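Emp47p (form2) (PDB 2A6Z) is a calcium-independent, carbohydrate-binding cargo receptor of the legume-like lectin family that takes part in glycoprotein secretion and is needed for Emp46p to exit the endoplasmic reticulum. Local coordinates at residues A[39-44]-A[195-200]; A[81-86]-A[97-102]; A[103-108]-A[131-136]; A[120-125]-A[178-183]; A[169-174]-A[186-191]. One frame throughout, in Å; residues are numbered along the deposited sequence.

Contact 1: A[39-44]-A[195-200]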
# COMPACT_ATOMS: atom_id res chain seq x y z
N ILE A 39 -4.72 -4.69 -11.96
CA ILE A 39 -5.93 -4.44 -11.18
C ILE A 39 -6.08 -2.95 -11.03
O ILE A 39 -5.19 -2.25 -10.51
CB ILE A 39 -5.94 -5.21 -9.85
CG1 ILE A 39 -6.08 -6.72 -10.11
CG2 ILE A 39 -7.02 -4.66 -8.90
CD1 ILE A 39 -5.86 -7.59 -8.89
N VAL A 40 -7.21 -2.45 -11.51
CA VAL A 40 -7.53 -1.02 -11.43
C VAL A 40 -8.34 -0.78 -10.18
O VAL A 40 -9.42 -1.35 -10.04
CB VAL A 40 -8.30 -0.59 -12.68
CG1 VAL A 40 -8.68 0.86 -12.56
CG2 VAL A 40 -7.49 -0.83 -13.94
N LEU A 41 -7.82 0.07 -9.29
CA LEU A 41 -8.51 0.35 -8.06
C LEU A 41 -9.56 1.44 -8.22
O LEU A 41 -10.58 1.41 -7.54
CB LEU A 41 -7.49 0.75 -6.96
CG LEU A 41 -6.48 -0.37 -6.63
CD1 LEU A 41 -5.45 0.19 -5.65
CD2 LEU A 41 -7.14 -1.58 -6.07
N THR A 42 -9.23 2.45 -9.05
CA THR A 42 -10.16 3.61 -9.20
C THR A 42 -10.50 3.81 -10.62
O THR A 42 -9.92 4.61 -11.33
CB THR A 42 -9.49 4.85 -8.53
OG1 THR A 42 -8.20 5.17 -9.11
CG2 THR A 42 -9.38 4.67 -7.03
N SER A 43 -11.53 3.03 -11.08
CA SER A 43 -11.79 2.94 -12.50
C SER A 43 -12.69 4.03 -13.09
O SER A 43 -12.84 4.04 -14.32
CB SER A 43 -12.41 1.57 -12.80
OG SER A 43 -13.61 1.34 -12.11
N ASN A 44 -13.29 4.93 -12.32
CA ASN A 44 -14.06 6.03 -12.88
C ASN A 44 -14.01 7.23 -11.94
O ASN A 44 -13.30 7.24 -10.94
CB ASN A 44 -15.48 5.53 -13.15
CG ASN A 44 -16.33 5.19 -12.00
OD1 ASN A 44 -16.16 5.62 -10.89
ND2 ASN A 44 -17.48 4.48 -12.32
N ILE A 195 -2.55 -7.60 4.69
CA ILE A 195 -1.71 -6.96 3.69
C ILE A 195 -2.59 -6.66 2.51
O ILE A 195 -3.30 -7.55 2.00
CB ILE A 195 -0.55 -7.92 3.30
CG1 ILE A 195 0.39 -8.12 4.49
CG2 ILE A 195 0.16 -7.42 2.05
CD1 ILE A 195 1.27 -9.35 4.33
N GLY A 196 -2.57 -5.40 2.07
CA GLY A 196 -3.42 -5.03 0.95
C GLY A 196 -3.15 -3.59 0.55
O GLY A 196 -2.29 -2.91 1.09
N VAL A 197 -3.92 -3.17 -0.42
CA VAL A 197 -3.80 -1.83 -1.02
C VAL A 197 -5.20 -1.32 -1.31
O VAL A 197 -6.09 -2.07 -1.70
CB VAL A 197 -2.90 -1.83 -2.26
CG1 VAL A 197 -3.45 -2.79 -3.34
CG2 VAL A 197 -2.69 -0.44 -2.82
N THR A 198 -5.40 -0.02 -1.06
CA THR A 198 -6.71 0.60 -1.24
C THR A 198 -6.46 1.95 -1.89
O THR A 198 -5.41 2.59 -1.73
CB THR A 198 -7.45 0.76 0.09
OG1 THR A 198 -6.76 1.65 0.95
CG2 THR A 198 -7.60 -0.57 0.81
N ALA A 199 -7.48 2.46 -2.60
CA ALA A 199 -7.30 3.79 -3.22
C ALA A 199 -8.67 4.42 -3.44
O ALA A 199 -9.70 3.75 -3.52
CB ALA A 199 -6.53 3.75 -4.53
N GLN A 200 -8.61 5.76 -3.56
CA GLN A 200 -9.76 6.56 -3.93
C GLN A 200 -9.25 7.70 -4.80
O GLN A 200 -8.12 8.18 -4.58
CB GLN A 200 -10.50 7.10 -2.70
CG GLN A 200 -9.67 8.19 -1.98
CD GLN A 200 -10.20 8.64 -0.65
OE1 GLN A 200 -10.90 7.81 -0.01
NE2 GLN A 200 -9.87 9.89 -0.29
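L41 and A199 face each other with CA atoms 6.1 Å apart, where the chain has just left strand 38-40 and passes the end of strand 192-200. The two strands belong to different sheets of the legume-lectin beta sandwich, so the contact is part of the filling between the sheets. It is apolar. L41 points its CB toward strand 192-200 and has CG anti to its carbonyl carbon (chi1 -62°), which sends CD1 to V197 and A199. This methyl meets the CB of A199 at 3.9 Å and the CG2 of V197 at 4.0 Å, two residues further back on the same strand face. I82 of the neighbouring strand 81-88 packs on both L41 and V197. T198 lies between V197 and A199 and points its CB away; its OG1 bonds with the O of Y99 and the NE1 of W85. T42 splits its two branches. OG1 is bonded to E209 O and F211 N, which ties the turn to strand 210-220 and the loop before it. The methyl branch takes the apolar side: T42 CG2 lies 3.6 Å from A199 O and 3.7 Å from Q200 CA.

Contact 2: A[81-86]-A[97-102]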
# COMPACT_ATOMS: atom_id res chain seq x y z
N GLY A 81 -5.80 9.28 -3.21
CA GLY A 81 -4.52 8.70 -2.81
C GLY A 81 -4.61 7.20 -2.80
O GLY A 81 -5.71 6.62 -2.95
N ILE A 82 -3.45 6.60 -2.64
CA ILE A 82 -3.33 5.12 -2.61
C ILE A 82 -2.57 4.77 -1.32
O ILE A 82 -1.57 5.40 -1.00
CB ILE A 82 -2.66 4.55 -3.89
CG1 ILE A 82 -2.57 3.02 -3.84
CG2 ILE A 82 -1.29 5.17 -4.19
CD1 ILE A 82 -2.19 2.37 -5.14
N SER A 83 -3.12 3.80 -0.62
CA SER A 83 -2.56 3.36 0.67
C SER A 83 -2.23 1.88 0.63
O SER A 83 -3.00 1.03 0.16
CB SER A 83 -3.59 3.57 1.76
OG SER A 83 -3.70 4.93 2.15
N PHE A 84 -1.04 1.57 1.17
CA PHE A 84 -0.53 0.20 1.30
C PHE A 84 -0.49 -0.13 2.78
O PHE A 84 0.02 0.65 3.57
CB PHE A 84 0.87 0.08 0.68
CG PHE A 84 0.93 0.54 -0.75
CD1 PHE A 84 0.76 -0.35 -1.79
CD2 PHE A 84 1.17 1.88 -1.08
CE1 PHE A 84 0.80 0.05 -3.11
CE2 PHE A 84 1.17 2.31 -2.38
CZ PHE A 84 1.01 1.37 -3.41
N TRP A 85 -1.06 -1.28 3.14
CA TRP A 85 -1.35 -1.57 4.53
C TRP A 85 -0.61 -2.81 5.05
O TRP A 85 -0.45 -3.78 4.30
CB TRP A 85 -2.85 -1.85 4.70
CG TRP A 85 -3.73 -0.72 4.24
CD1 TRP A 85 -4.27 -0.57 2.98
CD2 TRP A 85 -4.18 0.40 5.02
NE1 TRP A 85 -5.04 0.59 2.93
CE2 TRP A 85 -5.01 1.17 4.16
CE3 TRP A 85 -3.99 0.80 6.35
CZ2 TRP A 85 -5.64 2.36 4.60
CZ3 TRP A 85 -4.63 1.96 6.77
CH2 TRP A 85 -5.44 2.73 5.91
N PHE A 86 -0.25 -2.75 6.30
CA PHE A 86 0.29 -3.89 7.05
C PHE A 86 -0.28 -3.76 8.48
O PHE A 86 0.27 -3.02 9.27
CB PHE A 86 1.82 -3.86 6.99
CG PHE A 86 2.47 -4.99 7.79
CD1 PHE A 86 2.45 -6.28 7.25
CD2 PHE A 86 3.09 -4.79 9.03
CE1 PHE A 86 3.04 -7.36 7.93
CE2 PHE A 86 3.67 -5.83 9.68
CZ PHE A 86 3.66 -7.12 9.12
N GLN A 97 -12.93 4.01 5.97
CA GLN A 97 -12.97 5.44 6.06
C GLN A 97 -11.69 6.18 5.78
O GLN A 97 -11.71 7.44 5.75
CB GLN A 97 -13.44 5.84 7.47
CG GLN A 97 -14.85 5.38 7.82
CD GLN A 97 -15.27 5.85 9.19
OE1 GLN A 97 -15.65 7.03 9.34
NE2 GLN A 97 -15.12 4.99 10.21
N LEU A 98 -10.57 5.50 5.56
CA LEU A 98 -9.28 6.17 5.34
C LEU A 98 -8.70 5.65 4.03
O LEU A 98 -8.19 4.54 3.96
CB LEU A 98 -8.36 5.84 6.53
CG LEU A 98 -6.93 6.43 6.43
CD1 LEU A 98 -6.98 7.95 6.26
CD2 LEU A 98 -6.16 6.02 7.67
N TYR A 99 -8.87 6.45 2.95
CA TYR A 99 -8.46 6.01 1.61
C TYR A 99 -9.01 4.63 1.31
O TYR A 99 -8.36 3.76 0.68
CB TYR A 99 -6.88 6.02 1.40
CG TYR A 99 -6.39 7.45 1.58
CD1 TYR A 99 -6.39 8.33 0.51
CD2 TYR A 99 -6.02 7.94 2.82
CE1 TYR A 99 -5.99 9.64 0.66
CE2 TYR A 99 -5.63 9.26 2.98
CZ TYR A 99 -5.63 10.10 1.88
OH TYR A 99 -5.22 11.42 2.10
N ASN A 100 -10.28 4.40 1.65
CA ASN A 100 -10.97 3.12 1.42
C ASN A 100 -10.35 1.94 2.15
O ASN A 100 -10.57 0.81 1.75
CB ASN A 100 -11.12 2.88 -0.09
CG ASN A 100 -12.12 1.73 -0.36
OD1 ASN A 100 -13.23 1.73 0.22
ND2 ASN A 100 -11.75 0.81 -1.21
N GLY A 101 -9.66 2.24 3.24
CA GLY A 101 -9.13 1.29 4.18
C GLY A 101 -9.42 1.75 5.61
O GLY A 101 -10.19 2.68 5.82
N PRO A 102 -8.87 1.04 6.59
CA PRO A 102 -9.32 1.23 7.98
C PRO A 102 -8.74 2.45 8.66
O PRO A 102 -7.54 2.60 8.78
CB PRO A 102 -8.86 -0.07 8.66
CG PRO A 102 -7.63 -0.46 7.84
CD PRO A 102 -7.99 -0.12 6.43
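W85 holds CG anti to its carbonyl carbon (chi1 -58°) and turns the indole plane about perpendicular to the plane of CA, CB and CG (chi2 92°), which lays the indole against P102. The partner segment contains a type I' beta turn from L98 to G101, in the loop that follows strand 81-88 of the lectin beta sandwich. Y99 and N100 take the left-handed backbone angles of this turn. P102 meets W85 in a CH-pi contact: its CD stands 3.7 Å from the centroid of the six-membered ring, 6° off the ring normal. L98 approaches the same ring differently. Its carbonyl O lies at the ring edge, in the plane, 3.4 Å from W85 CZ2. This O also accepts the turn bond from G101 N at 2.8 Å. The CD2 methyl of L98 reaches W85 CH2 at 3.8 Å. W52 stacks on the indole as well. S83 OG, whose polar partner is Q109 NE2, lies 3.4 Å from Y99 CB. At the start of the strand segment, the Y99 ring packs against G81, which has no side chain there. Y99 CD1 lies 3.8 Å from G81 CA.

Contact 3: A[103-108]-A[131-136]; sequences VNYDGL and KPVDKT
V103 and V133 are joined through the backbone and through their methyl groups. V133 N donates to V103 O at 3.0 Å with a nearly straight N-H...O angle of 164°. The donor is tilted out of the carbonyl plane. The same oxygen is approached by P132 CA at 3.3 Å in a CA-H...O contact.

V103 has CG1 between its backbone N and carbonyl carbon (chi1 74°) and CG2 anti to the N. The two methyls therefore serve different partners. CG1 touches the CB of the P132 ring at 3.8 Å. CG2 meets the CG2 of V133 at 3.9 Å, and the two valine side chains slide past each other in opposite directions. V133 sends its other methyl, CG1, to Y105 CE2 at 3.9 Å. Y105 sets its own CG between backbone N and carbonyl carbon (chi1 67°), which brings the ring to V133, and the two side chains cross at about a right angle.

The contact joins two connections of the lectin beta sandwich. One leads into strand 108-113, the other leads from strand 121-128 to helix 138-141. N127 of strand 121-128 bridges them, since its ND2 bonds with both Y105 O and K131 O. The Y105 ring also meets W85 edge-to-face.

After V133 the chain is shaped by an Asx turn, in which D134 OD1 accepts from T136 N. The end of K135 reaches V103: K135 CE lies 4.3 Å from V103 CG2, and K135 NZ goes on to bond Q97 O.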
# COMPACT_ATOMS: atom_id res chain seq x y z
N VAL A 103 -9.62 3.32 9.20
CA VAL A 103 -9.18 4.53 9.91
C VAL A 103 -8.71 4.29 11.31
O VAL A 103 -7.97 5.09 11.88
CB VAL A 103 -10.33 5.59 9.86
CG1 VAL A 103 -11.48 5.23 10.79
CG2 VAL A 103 -9.83 7.00 10.18
N ASN A 104 -9.09 3.16 11.91
CA ASN A 104 -8.71 2.75 13.24
C ASN A 104 -7.82 1.54 13.18
O ASN A 104 -8.00 0.61 13.95
CB ASN A 104 -10.05 2.32 13.89
CG ASN A 104 -10.70 1.14 13.08
OD1 ASN A 104 -10.59 0.92 11.83
ND2 ASN A 104 -11.42 0.25 13.80
N TYR A 105 -6.87 1.56 12.24
CA TYR A 105 -5.96 0.38 12.07
C TYR A 105 -4.98 0.26 13.21
O TYR A 105 -4.70 1.23 13.91
CB TYR A 105 -5.25 0.55 10.71
CG TYR A 105 -4.32 1.70 10.66
CD1 TYR A 105 -2.93 1.58 10.88
CD2 TYR A 105 -4.81 2.99 10.35
CE1 TYR A 105 -2.07 2.65 10.83
CE2 TYR A 105 -3.95 4.09 10.30
CZ TYR A 105 -2.61 3.91 10.53
OH TYR A 105 -1.73 4.99 10.48
N ASP A 106 -4.41 -0.96 13.32
CA ASP A 106 -3.34 -1.27 14.26
C ASP A 106 -2.15 -1.77 13.48
O ASP A 106 -2.13 -2.95 13.08
CB ASP A 106 -3.86 -2.38 15.20
CG ASP A 106 -2.84 -2.78 16.24
OD1 ASP A 106 -1.77 -2.12 16.31
OD2 ASP A 106 -3.13 -3.77 16.95
N GLY A 107 -1.22 -0.91 13.14
CA GLY A 107 -0.11 -1.28 12.32
C GLY A 107 0.38 -0.06 11.50
O GLY A 107 0.46 1.06 12.03
N LEU A 108 0.72 -0.32 10.24
CA LEU A 108 1.36 0.61 9.34
C LEU A 108 0.50 0.91 8.13
O LEU A 108 -0.04 -0.01 7.45
CB LEU A 108 2.68 -0.04 8.84
CG LEU A 108 3.48 0.74 7.79
CD1 LEU A 108 4.04 2.04 8.40
CD2 LEU A 108 4.57 -0.15 7.23
N LYS A 131 -7.94 4.20 18.59
CA LYS A 131 -8.83 5.30 18.15
C LYS A 131 -8.66 5.47 16.66
O LYS A 131 -7.60 5.27 16.08
CB LYS A 131 -8.40 6.58 18.87
CG LYS A 131 -8.86 6.71 20.34
CD LYS A 131 -8.36 8.01 20.96
CE LYS A 131 -8.16 7.93 22.48
NZ LYS A 131 -6.90 8.58 22.94
N PRO A 132 -9.63 6.01 15.96
CA PRO A 132 -9.37 6.44 14.58
C PRO A 132 -8.33 7.57 14.58
O PRO A 132 -8.24 8.44 15.43
CB PRO A 132 -10.77 6.95 14.16
CG PRO A 132 -11.29 7.49 15.47
CD PRO A 132 -11.00 6.32 16.40
N VAL A 133 -7.48 7.52 13.52
CA VAL A 133 -6.58 8.66 13.31
C VAL A 133 -7.41 9.91 12.92
O VAL A 133 -8.51 9.85 12.37
CB VAL A 133 -5.53 8.33 12.29
CG1 VAL A 133 -4.72 7.07 12.66
CG2 VAL A 133 -6.14 8.11 10.91
N ASP A 134 -6.82 11.06 13.20
CA ASP A 134 -7.41 12.35 12.84
C ASP A 134 -6.96 12.66 11.42
O ASP A 134 -5.79 13.00 11.19
CB ASP A 134 -6.96 13.40 13.82
CG ASP A 134 -7.64 14.75 13.58
OD1 ASP A 134 -8.11 14.98 12.44
OD2 ASP A 134 -7.67 15.51 14.54
N LYS A 135 -7.83 12.57 10.44
CA LYS A 135 -7.43 12.79 9.07
C LYS A 135 -6.95 14.20 8.84
O LYS A 135 -6.15 14.39 7.91
CB LYS A 135 -8.58 12.42 8.10
CG LYS A 135 -8.85 10.92 8.12
CD LYS A 135 -9.80 10.56 6.99
CE LYS A 135 -11.12 10.02 7.48
NZ LYS A 135 -12.10 9.95 6.32
N THR A 136 -7.42 15.14 9.68
CA THR A 136 -7.04 16.51 9.47
C THR A 136 -5.59 16.75 9.91
O THR A 136 -5.09 17.83 9.62
CB THR A 136 -7.94 17.52 10.21
OG1 THR A 136 -7.77 17.36 11.62
CG2 THR A 136 -9.40 17.25 9.89

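Contact 4: A[120-125]-A[178-183]; sequences PTLRGQ and KVCFQT
F181 reaches from strand 178-183 toward L122 and G124 on strand 121-125, in the space between the two sheets of the sandwich. The strand segments run nearly the same way, at 19°, with axes 8.3 Å apart. From CB, which points at the other strand, CG goes between the backbone N and the carbonyl carbon (chi1 66°). This carries the ring across the gap. CE2 does most of the touching. It lies 3.8 Å from L122 CD2 and 3.9 Å from G124 N. CZ, at the tip, comes to 4.1 Å from the CA of G124, which has no side chain of its own. F143 meets the ring with its plane turned by about 80°, and L110 and V173 pack on F181 as well.

C180 and F181 both face V173 in a classic beta bulge. Both side chains point inward as a result. C180 SG sits 4.0 Å from L122 CD2 and is joined to C146 by a disulfide. L122 has two conformers, so its methyl distances hold for one of them.

C146 belongs to strand 144-147, which pairs with strand 121-128 and is outermost in its sheet. Strand 178-183 is outermost in the other. The disulfide thus links two edge strands covalently across the sandwich. The remaining contacts are mostly apolar. The S-S bond would be expected to restrain the two edge strands, with ring and methyl groups packed beside it.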
# COMPACT_ATOMS: atom_id res chain seq x y z
N PRO A 120 3.66 15.83 -3.87
CA PRO A 120 3.64 14.34 -3.97
C PRO A 120 4.66 13.71 -3.03
O PRO A 120 5.88 13.99 -3.10
CB PRO A 120 3.96 14.11 -5.43
CG PRO A 120 3.56 15.37 -6.14
CD PRO A 120 3.88 16.49 -5.16
N THR A 121 4.15 12.80 -2.19
CA THR A 121 4.96 12.16 -1.18
C THR A 121 4.56 10.69 -1.02
O THR A 121 3.43 10.28 -1.37
CB THR A 121 4.80 12.80 0.21
OG1 THR A 121 3.41 13.02 0.52
CG2 THR A 121 5.47 14.17 0.29
N LEU A 122 5.49 9.93 -0.43
CA LEU A 122 5.21 8.65 0.23
C LEU A 122 5.43 8.89 1.69
O LEU A 122 6.51 9.31 2.12
CB LEU A 122 6.12 7.54 -0.35
CG LEU A 122 5.72 6.13 0.16
CD1 LEU A 122 6.29 5.11 -0.83
CD2 LEU A 122 6.23 5.79 1.56
N ARG A 123 4.42 8.59 2.50
CA ARG A 123 4.46 8.84 3.93
C ARG A 123 4.14 7.56 4.69
O ARG A 123 3.27 6.76 4.30
CB ARG A 123 3.39 9.87 4.31
CG ARG A 123 3.75 11.28 3.83
CD ARG A 123 2.52 12.21 3.83
NE ARG A 123 2.98 13.59 3.41
CZ ARG A 123 3.45 14.52 4.22
NH1 ARG A 123 3.56 14.31 5.54
NH2 ARG A 123 3.82 15.70 3.69
N GLY A 124 4.81 7.41 5.82
CA GLY A 124 4.47 6.32 6.79
C GLY A 124 3.65 6.90 7.93
O GLY A 124 3.96 7.95 8.49
N GLN A 125 2.61 6.15 8.26
CA GLN A 125 1.71 6.48 9.34
C GLN A 125 1.55 5.24 10.27
O GLN A 125 1.52 4.11 9.73
CB GLN A 125 0.31 6.89 8.87
CG GLN A 125 0.29 7.84 7.67
CD GLN A 125 0.74 9.26 7.85
OE1 GLN A 125 1.45 9.79 7.00
NE2 GLN A 125 0.30 9.92 8.93
N LYS A 178 15.71 3.31 -4.34
CA LYS A 178 16.35 4.40 -3.60
C LYS A 178 15.67 4.53 -2.25
O LYS A 178 14.44 4.52 -2.16
CB LYS A 178 16.21 5.71 -4.35
CG LYS A 178 16.99 5.65 -5.68
CD LYS A 178 17.18 7.05 -6.27
CE LYS A 178 18.15 7.85 -5.40
NZ LYS A 178 19.54 7.84 -5.96
N VAL A 179 16.42 4.63 -1.17
CA VAL A 179 15.79 4.78 0.13
C VAL A 179 14.91 5.99 0.20
O VAL A 179 15.30 7.08 -0.16
CB VAL A 179 16.86 4.77 1.26
CG1 VAL A 179 17.89 5.83 1.10
CG2 VAL A 179 16.19 4.90 2.61
N CYS A 180 13.68 5.79 0.74
CA CYS A 180 12.71 6.81 1.04
C CYS A 180 12.81 7.21 2.51
O CYS A 180 13.03 8.37 2.84
CB CYS A 180 11.32 6.30 0.67
SG CYS A 180 9.92 7.37 1.11
N PHE A 181 12.72 6.19 3.38
CA PHE A 181 12.92 6.44 4.80
C PHE A 181 13.34 5.12 5.46
O PHE A 181 13.12 4.05 4.94
CB PHE A 181 11.69 7.05 5.48
CG PHE A 181 10.43 6.16 5.56
CD1 PHE A 181 10.33 5.10 6.46
CD2 PHE A 181 9.33 6.44 4.76
CE1 PHE A 181 9.19 4.34 6.60
CE2 PHE A 181 8.13 5.66 4.88
CZ PHE A 181 8.11 4.64 5.83
N GLN A 182 13.89 5.25 6.66
CA GLN A 182 14.12 4.07 7.51
C GLN A 182 14.06 4.47 8.96
O GLN A 182 14.31 5.63 9.33
CB GLN A 182 15.45 3.38 7.19
CG GLN A 182 16.68 4.18 7.58
CD GLN A 182 17.96 3.42 7.29
OE1 GLN A 182 18.18 2.99 6.18
NE2 GLN A 182 18.78 3.28 8.34
N THR A 183 13.77 3.49 9.82
CA THR A 183 13.70 3.75 11.27
C THR A 183 13.84 2.44 12.01
O THR A 183 13.53 1.36 11.50
CB THR A 183 12.35 4.41 11.62
OG1 THR A 183 12.35 4.76 13.03
CG2 THR A 183 11.14 3.49 11.39

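Contact 5: A[169-174]-A[186-191]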
# COMPACT_ATOMS: atom_id res chain seq x y z
N ASN A 169 15.46 -4.34 14.22
CA ASN A 169 14.11 -3.97 13.89
C ASN A 169 14.11 -2.78 12.89
O ASN A 169 13.35 -1.84 13.09
CB ASN A 169 13.26 -3.58 15.13
CG ASN A 169 13.51 -4.53 16.26
OD1 ASN A 169 13.27 -5.76 16.12
ND2 ASN A 169 13.93 -3.97 17.38
N LEU A 170 14.94 -2.87 11.86
CA LEU A 170 14.97 -1.78 10.87
C LEU A 170 13.77 -1.93 9.92
O LEU A 170 13.62 -2.94 9.21
CB LEU A 170 16.27 -1.88 10.06
CG LEU A 170 16.45 -0.71 9.05
CD1 LEU A 170 16.60 0.60 9.79
CD2 LEU A 170 17.65 -0.98 8.17
N LEU A 171 12.95 -0.89 9.88
CA LEU A 171 11.83 -0.75 8.91
C LEU A 171 12.33 0.24 7.86
O LEU A 171 12.68 1.37 8.22
CB LEU A 171 10.61 -0.22 9.62
CG LEU A 171 9.44 0.14 8.72
CD1 LEU A 171 8.89 -1.12 7.98
CD2 LEU A 171 8.31 0.78 9.54
N LYS A 172 12.35 -0.18 6.61
CA LYS A 172 12.85 0.66 5.54
C LYS A 172 11.87 0.59 4.37
O LYS A 172 11.29 -0.46 4.08
CB LYS A 172 14.24 0.19 5.10
CG LYS A 172 14.86 1.00 3.97
CD LYS A 172 16.32 0.75 3.83
CE LYS A 172 16.60 -0.59 3.30
NZ LYS A 172 18.09 -0.66 3.17
N VAL A 173 11.71 1.75 3.73
CA VAL A 173 10.96 1.83 2.49
C VAL A 173 11.90 2.41 1.41
O VAL A 173 12.52 3.45 1.65
CB VAL A 173 9.71 2.69 2.65
CG1 VAL A 173 9.01 2.90 1.31
CG2 VAL A 173 8.77 2.06 3.68
N GLN A 174 11.95 1.72 0.28
CA GLN A 174 12.65 2.19 -0.92
C GLN A 174 11.63 2.43 -2.01
O GLN A 174 10.60 1.75 -2.07
CB GLN A 174 13.65 1.12 -1.38
CG GLN A 174 14.81 0.90 -0.38
CD GLN A 174 15.46 -0.46 -0.64
OE1 GLN A 174 14.89 -1.47 -0.26
NE2 GLN A 174 16.56 -0.49 -1.31
N VAL A 186 10.03 1.42 15.36
CA VAL A 186 8.82 0.62 15.27
C VAL A 186 9.16 -0.84 15.46
O VAL A 186 9.88 -1.44 14.66
CB VAL A 186 8.17 0.81 13.89
CG1 VAL A 186 6.85 0.07 13.78
CG2 VAL A 186 7.93 2.31 13.64
N ARG A 187 8.68 -1.41 16.58
CA ARG A 187 8.87 -2.84 16.86
C ARG A 187 7.50 -3.44 16.78
O ARG A 187 6.72 -3.39 17.75
CB ARG A 187 9.52 -3.11 18.22
CG ARG A 187 10.89 -2.39 18.31
CD ARG A 187 11.70 -2.80 19.51
NE ARG A 187 11.07 -2.35 20.77
CZ ARG A 187 11.63 -2.46 21.95
NH1 ARG A 187 12.81 -3.07 22.02
NH2 ARG A 187 11.08 -2.06 23.07
N PHE A 188 7.13 -4.00 15.65
CA PHE A 188 5.82 -4.58 15.47
C PHE A 188 5.63 -5.79 16.38
O PHE A 188 6.51 -6.66 16.46
CB PHE A 188 5.61 -5.10 14.05
CG PHE A 188 5.53 -3.99 12.99
CD1 PHE A 188 4.43 -3.15 12.92
CD2 PHE A 188 6.54 -3.85 12.05
CE1 PHE A 188 4.34 -2.19 11.92
CE2 PHE A 188 6.47 -2.86 11.06
CZ PHE A 188 5.37 -2.03 10.99
N PRO A 189 4.50 -5.92 17.05
CA PRO A 189 4.26 -7.13 17.85
C PRO A 189 3.75 -8.25 16.96
O PRO A 189 3.26 -8.09 15.84
CB PRO A 189 3.15 -6.69 18.83
CG PRO A 189 2.37 -5.69 17.98
CD PRO A 189 3.40 -4.94 17.17
N SER A 190 3.85 -9.47 17.49
CA SER A 190 3.45 -10.65 16.76
C SER A 190 1.93 -10.73 16.63
O SER A 190 1.19 -10.17 17.42
CB SER A 190 4.03 -11.91 17.45
OG SER A 190 3.96 -12.98 16.55
N GLY A 191 1.50 -11.45 15.66
CA GLY A 191 0.08 -11.67 15.42
C GLY A 191 -0.17 -11.79 13.94
O GLY A 191 0.73 -11.88 13.11
O HOH W 1 14.74 -4.69 20.22
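N169 and R187 make the polar part of this contact, without a direct bond. The side chains cross, and the amide and guanidinium planes are 70° apart. N169 ND2 packs against the aliphatic part of the arginine, 3.3 Å from R187 CD. A water joins the two polar ends: it accepts from N169 ND2 at 3.0 Å and from R187 NH1 at 3.1 Å. It lies at the edge of the guanidinium, in its plane. The bend of R187 at chi3 (-67°) helps to bring NH1 round to this water.

The apolar part lies further inside. L171 has CG anti to its backbone N (chi1 173°) and opens its two methyls toward the loop. CD1 comes to the edge of the F188 ring, 4.3 Å from CE2. CD2 faces V186 CB at 4.4 Å. V186 in turn puts CG1 over the centre of the F188 ring, 3.7 Å above its plane. Y163 and F86 meet this ring edge-to-face.

N169 and L170 both face D164 in a G1 bulge, where strand 153-164 turns into strand 170-175 of the beta sandwich. F188 N bonds with Y163 OH, which holds the 186-191 loop beside that strand pair. The chemistry implies a graded contact: apolar methyl and ring packing on the inner side, and a water-bridged amide and guanidinium at the surface.

All five contacts lie in one two-sheet beta sandwich. Contact 1 encloses the other four along the chain. Contacts 3 and 4 interleave, as do 4 and 5. The centres of contacts 1 and 2 are about 9 Å apart, and both use the paired strands 192-200 and 81-88. Those of contacts 2 and 3 are about 10 Å apart, with F86 O bonded to L108 N between them. Contacts 4 and 5, centres about 13 Å apart, share the paired strands 170-175 and 178-183. Contacts 1 and 5 have centres about 24 Å apart, across the chain's centre. Contacts 1 and 4 bridge the sheets, contacts 2 and 5 set loops against strands, and contact 3 joins two connections.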